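Local coordinates for ABC-type transport auxiliary lipoprotein component domain-containing protein (Xanthomonas campestris pv. campestris, PDB 2IQI) that is of unknown function but, as a member of the ABC-type transport auxiliary lipoprotein family, probably serves as an accessory component of an ABC transporter at the cell envelope, at residues I48-T53 / F110-A115; S118-T123 / S151-A156. All coordinates share one frame; numbering follows the deposited sequence.

Contact 1 of 2, residues I48-T53 / F110-A115; sequences INVRPT and FESDYA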
ATOM      1  N   ILE A  48       6.009  14.083  -3.914  1.00 48.16           N
ATOM      2  CA  ILE A  48       6.840  12.927  -3.620  1.00 45.55           C
ATOM      3  C   ILE A  48       7.772  13.280  -2.507  1.00 45.31           C
ATOM      4  O   ILE A  48       8.651  14.117  -2.666  1.00 45.39           O
ATOM      5  CB  ILE A  48       7.635  12.452  -4.839  1.00 44.75           C
ATOM      6  CG1 ILE A  48       6.701  12.251  -6.031  1.00 41.67           C
ATOM      7  CG2 ILE A  48       8.400  11.176  -4.467  1.00 43.88           C
ATOM      8  CD1 ILE A  48       7.325  11.696  -7.259  1.00 41.71           C
ATOM      9  N   ASN A  49       7.579  12.635  -1.371  1.00 45.36           N
ATOM     10  CA  ASN A  49       8.437  12.856  -0.222  1.00 44.89           C
ATOM     11  C   ASN A  49       9.819  12.239  -0.319  1.00 43.94           C
ATOM     12  O   ASN A  49      10.026  11.162  -0.913  1.00 42.65           O
ATOM     13  CB  ASN A  49       7.745  12.363   1.018  1.00 46.12           C
ATOM     14  CG  ASN A  49       6.394  13.006   1.208  1.00 48.54           C
ATOM     15  OD1 ASN A  49       6.119  14.049   0.631  1.00 51.43           O
ATOM     16  ND2 ASN A  49       5.547  12.393   2.038  1.00 52.41           N
ATOM     17  N   VAL A  50      10.761  12.961   0.266  1.00 43.01           N
ATOM     18  CA  VAL A  50      12.130  12.532   0.327  1.00 42.63           C
ATOM     19  C   VAL A  50      12.691  12.954   1.685  1.00 42.37           C
ATOM     20  O   VAL A  50      12.433  14.051   2.152  1.00 42.38           O
ATOM     21  CB  VAL A  50      12.939  13.086  -0.894  1.00 43.07           C
ATOM     22  CG1 VAL A  50      12.785  14.594  -1.020  1.00 42.70           C
ATOM     23  CG2 VAL A  50      14.432  12.665  -0.843  1.00 42.41           C
ATOM     24  N   ARG A  51      13.412  12.048   2.331  1.00 42.25           N
ATOM     25  CA  ARG A  51      14.073  12.308   3.605  1.00 42.20           C
ATOM     26  C   ARG A  51      15.587  12.304   3.356  1.00 42.29           C
ATOM     27  O   ARG A  51      16.226  11.251   3.436  1.00 41.66           O
ATOM     28  CB  ARG A  51      13.686  11.200   4.593  1.00 42.73           C
ATOM     29  CG  ARG A  51      14.245  11.341   6.012  1.00 43.13           C
ATOM     30  CD  ARG A  51      13.691  10.316   6.962  1.00 42.34           C
ATOM     31  NE  ARG A  51      12.231  10.227   6.883  1.00 44.59           N
ATOM     32  CZ  ARG A  51      11.383  10.731   7.770  1.00 44.30           C
ATOM     33  NH1 ARG A  51      11.812  11.389   8.833  1.00 43.71           N
ATOM     34  NH2 ARG A  51      10.093  10.563   7.587  1.00 44.75           N
ATOM     35  N   PRO A  52      16.168  13.463   2.977  1.00 42.57           N
ATOM     36  CA  PRO A  52      17.592  13.436   2.685  1.00 42.66           C
ATOM     37  C   PRO A  52      18.461  13.216   3.927  1.00 43.67           C
ATOM     38  O   PRO A  52      19.570  12.713   3.784  1.00 44.93           O
ATOM     39  CB  PRO A  52      17.845  14.805   2.081  1.00 42.13           C
ATOM     40  CG  PRO A  52      16.795  15.664   2.669  1.00 41.57           C
ATOM     41  CD  PRO A  52      15.598  14.801   2.725  1.00 42.49           C
ATOM     42  N   THR A  53      17.994  13.610   5.108  1.00 43.66           N
ATOM     43  CA  THR A  53      18.639  13.232   6.373  1.00 43.92           C
ATOM     44  C   THR A  53      17.566  12.857   7.375  1.00 43.82           C
ATOM     45  O   THR A  53      16.426  13.304   7.271  1.00 43.43           O
ATOM     46  CB  THR A  53      19.537  14.346   7.056  1.00 44.29           C
ATOM     47  OG1 THR A  53      18.848  15.609   7.082  1.00 41.94           O
ATOM     48  CG2 THR A  53      20.912  14.471   6.390  1.00 46.30           C
ATOM     49  N   PHE A 110       5.524   7.247   3.308  1.00 38.42           N
ATOM     50  CA  PHE A 110       5.526   7.085   1.854  1.00 38.49           C
ATOM     51  C   PHE A 110       6.627   8.025   1.290  1.00 39.53           C
ATOM     52  O   PHE A 110       6.381   9.205   0.954  1.00 39.67           O
ATOM     53  CB  PHE A 110       4.158   7.430   1.283  1.00 37.60           C
ATOM     54  CG  PHE A 110       3.866   6.757  -0.016  1.00 36.56           C
ATOM     55  CD1 PHE A 110       4.366   7.266  -1.203  1.00 35.44           C
ATOM     56  CD2 PHE A 110       3.092   5.604  -0.056  1.00 35.79           C
ATOM     57  CE1 PHE A 110       4.109   6.627  -2.396  1.00 33.16           C
ATOM     58  CE2 PHE A 110       2.817   4.976  -1.238  1.00 34.19           C
ATOM     59  CZ  PHE A 110       3.338   5.478  -2.408  1.00 35.54           C
ATOM     60  N   GLU A 111       7.857   7.525   1.225  1.00 39.54           N
ATOM     61  CA  GLU A 111       8.972   8.437   1.038  1.00 40.48           C
ATOM     62  C   GLU A 111      10.188   7.803   0.389  1.00 39.93           C
ATOM     63  O   GLU A 111      10.431   6.607   0.519  1.00 39.87           O
ATOM     64  CB  GLU A 111       9.358   9.065   2.375  1.00 39.35           C
ATOM     65  CG  GLU A 111       9.860   8.032   3.397  1.00 42.27           C
ATOM     66  CD  GLU A 111      10.020   8.600   4.805  1.00 43.45           C
ATOM     67  OE1 GLU A 111      11.173   8.692   5.275  1.00 47.71           O
ATOM     68  OE2 GLU A 111       9.003   8.969   5.442  1.00 48.12           O
ATOM     69  N   SER A 112      10.942   8.626  -0.322  1.00 40.05           N
ATOM     70  CA  SER A 112      12.280   8.259  -0.748  1.00 40.45           C
ATOM     71  C   SER A 112      13.239   8.487   0.407  1.00 40.72           C
ATOM     72  O   SER A 112      13.442   9.608   0.825  1.00 40.85           O
ATOM     73  CB  SER A 112      12.677   9.108  -1.922  1.00 39.83           C
ATOM     74  OG  SER A 112      13.875   8.640  -2.438  1.00 41.23           O
ATOM     75  N   ASP A 113      13.793   7.412   0.956  1.00 41.90           N
ATOM     76  CA  ASP A 113      14.557   7.487   2.213  1.00 42.79           C
ATOM     77  C   ASP A 113      16.022   7.198   1.969  1.00 42.82           C
ATOM     78  O   ASP A 113      16.383   6.103   1.517  1.00 42.57           O
ATOM     79  CB  ASP A 113      13.970   6.516   3.233  1.00 42.91           C
ATOM     80  CG  ASP A 113      14.672   6.557   4.609  1.00 44.62           C
ATOM     81  OD1 ASP A 113      15.360   7.551   4.968  1.00 43.63           O
ATOM     82  OD2 ASP A 113      14.491   5.553   5.360  1.00 45.76           O
ATOM     83  N   TYR A 114      16.860   8.195   2.247  1.00 43.08           N
ATOM     84  CA  TYR A 114      18.298   8.056   1.986  1.00 43.67           C
ATOM     85  C   TYR A 114      18.952   7.171   3.019  1.00 43.90           C
ATOM     86  O   TYR A 114      19.923   6.494   2.717  1.00 43.15           O
ATOM     87  CB  TYR A 114      19.015   9.406   1.890  1.00 43.12           C
ATOM     88  CG  TYR A 114      19.028   9.997   0.510  1.00 42.35           C
ATOM     89  CD1 TYR A 114      20.140   9.829  -0.338  1.00 42.76           C
ATOM     90  CD2 TYR A 114      17.934  10.728   0.043  1.00 39.26           C
ATOM     91  CE1 TYR A 114      20.148  10.391  -1.625  1.00 42.95           C
ATOM     92  CE2 TYR A 114      17.923  11.286  -1.211  1.00 40.77           C
ATOM     93  CZ  TYR A 114      19.017  11.117  -2.051  1.00 43.51           C
ATOM     94  OH  TYR A 114      18.966  11.689  -3.302  1.00 44.55           O
ATOM     95  N   ALA A 115      18.386   7.185   4.225  1.00 45.40           N
ATOM     96  CA  ALA A 115      18.847   6.382   5.374  1.00 47.13           C
ATOM     97  C   ALA A 115      20.402   6.401   5.564  1.00 48.36           C
ATOM     98  O   ALA A 115      21.057   5.347   5.642  1.00 48.26           O
ATOM     99  CB  ALA A 115      18.266   4.935   5.285  1.00 45.63           C
TER
HETATM  100  O   HOH W   1       5.424  10.581  -1.632  1.00 40.91           O
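The guanidinium of Arg51 and the carboxylate of Glu111 meet edge to edge, their planes only 11° apart. NH2 of Arg51 gives a nearly straight hydrogen bond (172°) to the syn lone pair of Glu111 OE2, at 2.9 Å. NE faces OE1 in the same salt bridge, modelled too close for its exact length to be trusted. The bend at chi3 of Arg51 (-49°) turns this edge back over the strand toward Glu111, while NH1 finds Pro54 O. The ring of Tyr114 is likewise met at an edge: CG2 of Val50 lies in its plane, 3.8 Å from CE2, and Arg51 O is also near that plane.

Beneath the side chains the two short strands run parallel. Ser112 sits opposite Val50 and bonds to the residues on either side of Val50: Ser112 N reaches Asn49 O at 2.8 Å, and Ser112 O takes Arg51 N at 2.9 Å. Beyond them, Tyr114 N makes a weaker bond to Arg51 O, at 3.3 Å. At the other end a water bridges the two segments, accepting from Asn49 N at 3.0 Å and donating to Phe110 O at 3.1 Å. On the face of Val50, Ser112 OG is hydrogen-bonded to Tyr60 OH.

The salt bridge therefore lies across a hydrogen-bonded parallel pair, on the face opposite Val50 and Ser112. With two points of attachment it fixes the rotation of both charged groups. Asp113, whose carboxylate is also close to Arg51, probably adds to the negative potential there, partly offset by Arg109 at long, weak ion-pair distance from both acids.

Contact 2 of 2, residues S118-T123 / S151-A156; sequences SLPAAT and SSTDTA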
ATOM      1  N   SER A 118      24.069   6.464   0.087  1.00 50.67           N
ATOM      2  CA  SER A 118      24.387   7.304  -1.043  1.00 50.08           C
ATOM      3  C   SER A 118      23.181   7.370  -1.947  1.00 48.87           C
ATOM      4  O   SER A 118      22.905   8.442  -2.495  1.00 48.53           O
ATOM      5  CB  SER A 118      25.557   6.721  -1.801  1.00 50.16           C
ATOM      6  OG  SER A 118      26.458   7.764  -1.992  1.00 53.34           O
ATOM      7  N   LEU A 119      22.484   6.220  -2.084  1.00 47.13           N
ATOM      8  CA  LEU A 119      21.217   6.105  -2.846  1.00 45.19           C
ATOM      9  C   LEU A 119      20.013   5.757  -1.940  1.00 44.02           C
ATOM     10  O   LEU A 119      20.121   4.882  -1.061  1.00 44.16           O
ATOM     11  CB  LEU A 119      21.333   5.053  -3.948  1.00 44.96           C
ATOM     12  CG  LEU A 119      22.527   5.077  -4.889  1.00 43.98           C
ATOM     13  CD1 LEU A 119      22.658   3.720  -5.549  1.00 42.03           C
ATOM     14  CD2 LEU A 119      22.396   6.210  -5.906  1.00 43.65           C
ATOM     15  N   PRO A 120      18.850   6.394  -2.188  1.00 42.29           N
ATOM     16  CA  PRO A 120      17.741   6.278  -1.268  1.00 41.08           C
ATOM     17  C   PRO A 120      16.891   5.037  -1.562  1.00 40.23           C
ATOM     18  O   PRO A 120      17.003   4.428  -2.649  1.00 39.35           O
ATOM     19  CB  PRO A 120      16.927   7.520  -1.582  1.00 41.65           C
ATOM     20  CG  PRO A 120      17.071   7.672  -3.073  1.00 41.60           C
ATOM     21  CD  PRO A 120      18.481   7.192  -3.378  1.00 42.37           C
ATOM     22  N   ALA A 121      16.055   4.671  -0.590  1.00 38.78           N
ATOM     23  CA  ALA A 121      15.141   3.538  -0.737  1.00 37.58           C
ATOM     24  C   ALA A 121      13.699   4.053  -0.755  1.00 36.60           C
ATOM     25  O   ALA A 121      13.305   4.838   0.111  1.00 35.52           O
ATOM     26  CB  ALA A 121      15.345   2.541   0.384  1.00 36.26           C
ATOM     27  N   ALA A 122      12.923   3.624  -1.752  1.00 36.00           N
ATOM     28  CA  ALA A 122      11.485   3.915  -1.746  1.00 36.12           C
ATOM     29  C   ALA A 122      10.862   3.096  -0.633  1.00 35.21           C
ATOM     30  O   ALA A 122      10.980   1.889  -0.627  1.00 35.55           O
ATOM     31  CB  ALA A 122      10.858   3.576  -3.058  1.00 36.64           C
ATOM     32  N   THR A 123      10.212   3.781   0.294  1.00 34.11           N
ATOM     33  CA  THR A 123       9.823   3.230   1.546  1.00 33.47           C
ATOM     34  C   THR A 123       8.338   3.448   1.820  1.00 33.55           C
ATOM     35  O   THR A 123       7.844   4.589   1.827  1.00 34.17           O
ATOM     36  CB  THR A 123      10.664   3.879   2.662  1.00 33.65           C
ATOM     37  OG1 THR A 123      12.038   3.546   2.446  1.00 34.69           O
ATOM     38  CG2 THR A 123      10.239   3.403   4.062  1.00 32.52           C
ATOM     39  N   SER A 151      18.117   2.709  -7.956  1.00 44.39           N
ATOM     40  CA  SER A 151      19.397   2.516  -8.579  1.00 44.55           C
ATOM     41  C   SER A 151      20.169   3.781  -8.969  1.00 46.05           C
ATOM     42  O   SER A 151      21.416   3.730  -9.115  1.00 47.61           O
ATOM     43  CB  SER A 151      19.381   1.414  -9.652  1.00 44.70           C
ATOM     44  OG  SER A 151      18.322   1.502 -10.544  1.00 41.99           O
ATOM     45  N   SER A 152      19.489   4.922  -9.061  1.00 45.97           N
ATOM     46  CA  SER A 152      20.197   6.204  -9.003  1.00 45.64           C
ATOM     47  C   SER A 152      19.427   7.253  -8.190  1.00 45.74           C
ATOM     48  O   SER A 152      18.404   6.955  -7.624  1.00 46.63           O
ATOM     49  CB  SER A 152      20.503   6.706 -10.404  1.00 45.46           C
ATOM     50  OG  SER A 152      19.401   7.412 -10.923  1.00 45.48           O
ATOM     51  N   THR A 153      19.903   8.483  -8.127  1.00 45.59           N
ATOM     52  CA  THR A 153      19.172   9.516  -7.412  1.00 45.43           C
ATOM     53  C   THR A 153      18.126  10.274  -8.271  1.00 45.82           C
ATOM     54  O   THR A 153      17.383  11.081  -7.712  1.00 45.26           O
ATOM     55  CB  THR A 153      20.146  10.530  -6.748  1.00 45.37           C
ATOM     56  OG1 THR A 153      20.930  11.147  -7.755  1.00 44.44           O
ATOM     57  CG2 THR A 153      21.112   9.836  -5.808  1.00 45.66           C
ATOM     58  N   ASP A 154      18.068  10.045  -9.598  1.00 46.07           N
ATOM     59  CA  ASP A 154      17.069  10.747 -10.430  1.00 47.32           C
ATOM     60  C   ASP A 154      15.668  10.295 -10.020  1.00 46.46           C
ATOM     61  O   ASP A 154      15.440   9.115  -9.756  1.00 46.66           O
ATOM     62  CB  ASP A 154      17.154  10.538 -11.980  1.00 49.10           C
ATOM     63  CG  ASP A 154      18.596  10.291 -12.556  1.00 53.96           C
ATOM     64  OD1 ASP A 154      19.654  10.775 -12.038  1.00 59.42           O
ATOM     65  OD2 ASP A 154      18.640   9.616 -13.623  1.00 57.48           O
ATOM     66  N   THR A 155      14.716  11.215 -10.048  1.00 45.03           N
ATOM     67  CA  THR A 155      13.355  10.883  -9.684  1.00 43.68           C
ATOM     68  C   THR A 155      12.792   9.691 -10.471  1.00 42.93           C
ATOM     69  O   THR A 155      12.110   8.848  -9.879  1.00 43.25           O
ATOM     70  CB  THR A 155      12.419  12.119  -9.670  1.00 43.31           C
ATOM     71  OG1 THR A 155      12.218  12.570 -10.996  1.00 44.09           O
ATOM     72  CG2 THR A 155      13.057  13.269  -8.876  1.00 43.35           C
ATOM     73  N   ALA A 156      13.104   9.567 -11.759  1.00 41.79           N
ATOM     74  CA  ALA A 156      12.716   8.326 -12.504  1.00 41.37           C
ATOM     75  C   ALA A 156      13.176   6.984 -11.868  1.00 41.06           C
ATOM     76  O   ALA A 156      12.432   5.992 -11.906  1.00 40.92           O
ATOM     77  CB  ALA A 156      13.147   8.369 -13.956  1.00 40.83           C
TER
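Leu119 reaches across to the 151-153 turn with both its methyls, and van der Waals packing is what joins the two segments. CD2 is the busier branch: it lies 3.8 Å from Ser152 CA and equally 3.8 Å from Thr153 CG2. CD1 comes to 3.8 Å from the carbonyl oxygen of Ser151, an approach to backbone. With CG anti to its own carbonyl carbon (chi1 -49°), the leucine directs its fork at the turn, where its side chain and that of Thr153 cross at about a right angle. Thr153 contributes its methyl: OG1 stands between the backbone N and the carbonyl carbon, which leaves CG2 beside the N and able to meet Leu119 and, at 4.0 Å, Ser118 O. Pro120 is a looser neighbour, its CD 4.3 Å from Ser152 O, and both Pro120 and Thr153 also touch Tyr114.

Polar bonding does not bridge the two segments themselves; it shapes the turn instead. Ser152 OG accepts from Asp154 N at 3.2 Å, two residues on, which makes an ST turn and bends the chain just ahead of the helix. Asp154 occupies the N-cap position of that helix, though without a capping bond from its side chain.

Backbone bonding between strands stops close by, with Pro120 paired to Ser150 and Ala122 to Arg148. Strands 121-132 and 137-149 form an antiparallel beta-hairpin, and the 150-154 link leads from its second strand into the long helix 155-185, which packs back on the sheet through contacts such as Phe162 with Ala122. Leu119, just ahead of the first strand, packs on that link, so the arrangement is that of a beta-hairpin followed by a helix lying against its sheet.

Overall arrangement
The two contacts lie side by side at one end of the mixed sheet, their centres about 9 Å apart. Contact 1 pairs 49-51 with 112-113; strand 121-132 of contact 2 then lies antiparallel against 112-113, and strand 137-149 follows on its far side. Probable backbone hydrogen bonds make the join: Glu111 O to Thr123 N at 2.8 Å, and Asp113 O to Ala121 N. Ser112 OG also packs on Pro120 CB, at 3.4 Å. Contact 1 is partly buried, whereas contact 2 is a surface contact at the turn into helix 155-185. That helix reaches both, the ring of Phe162 meeting that of Phe110 and also touching Ala122.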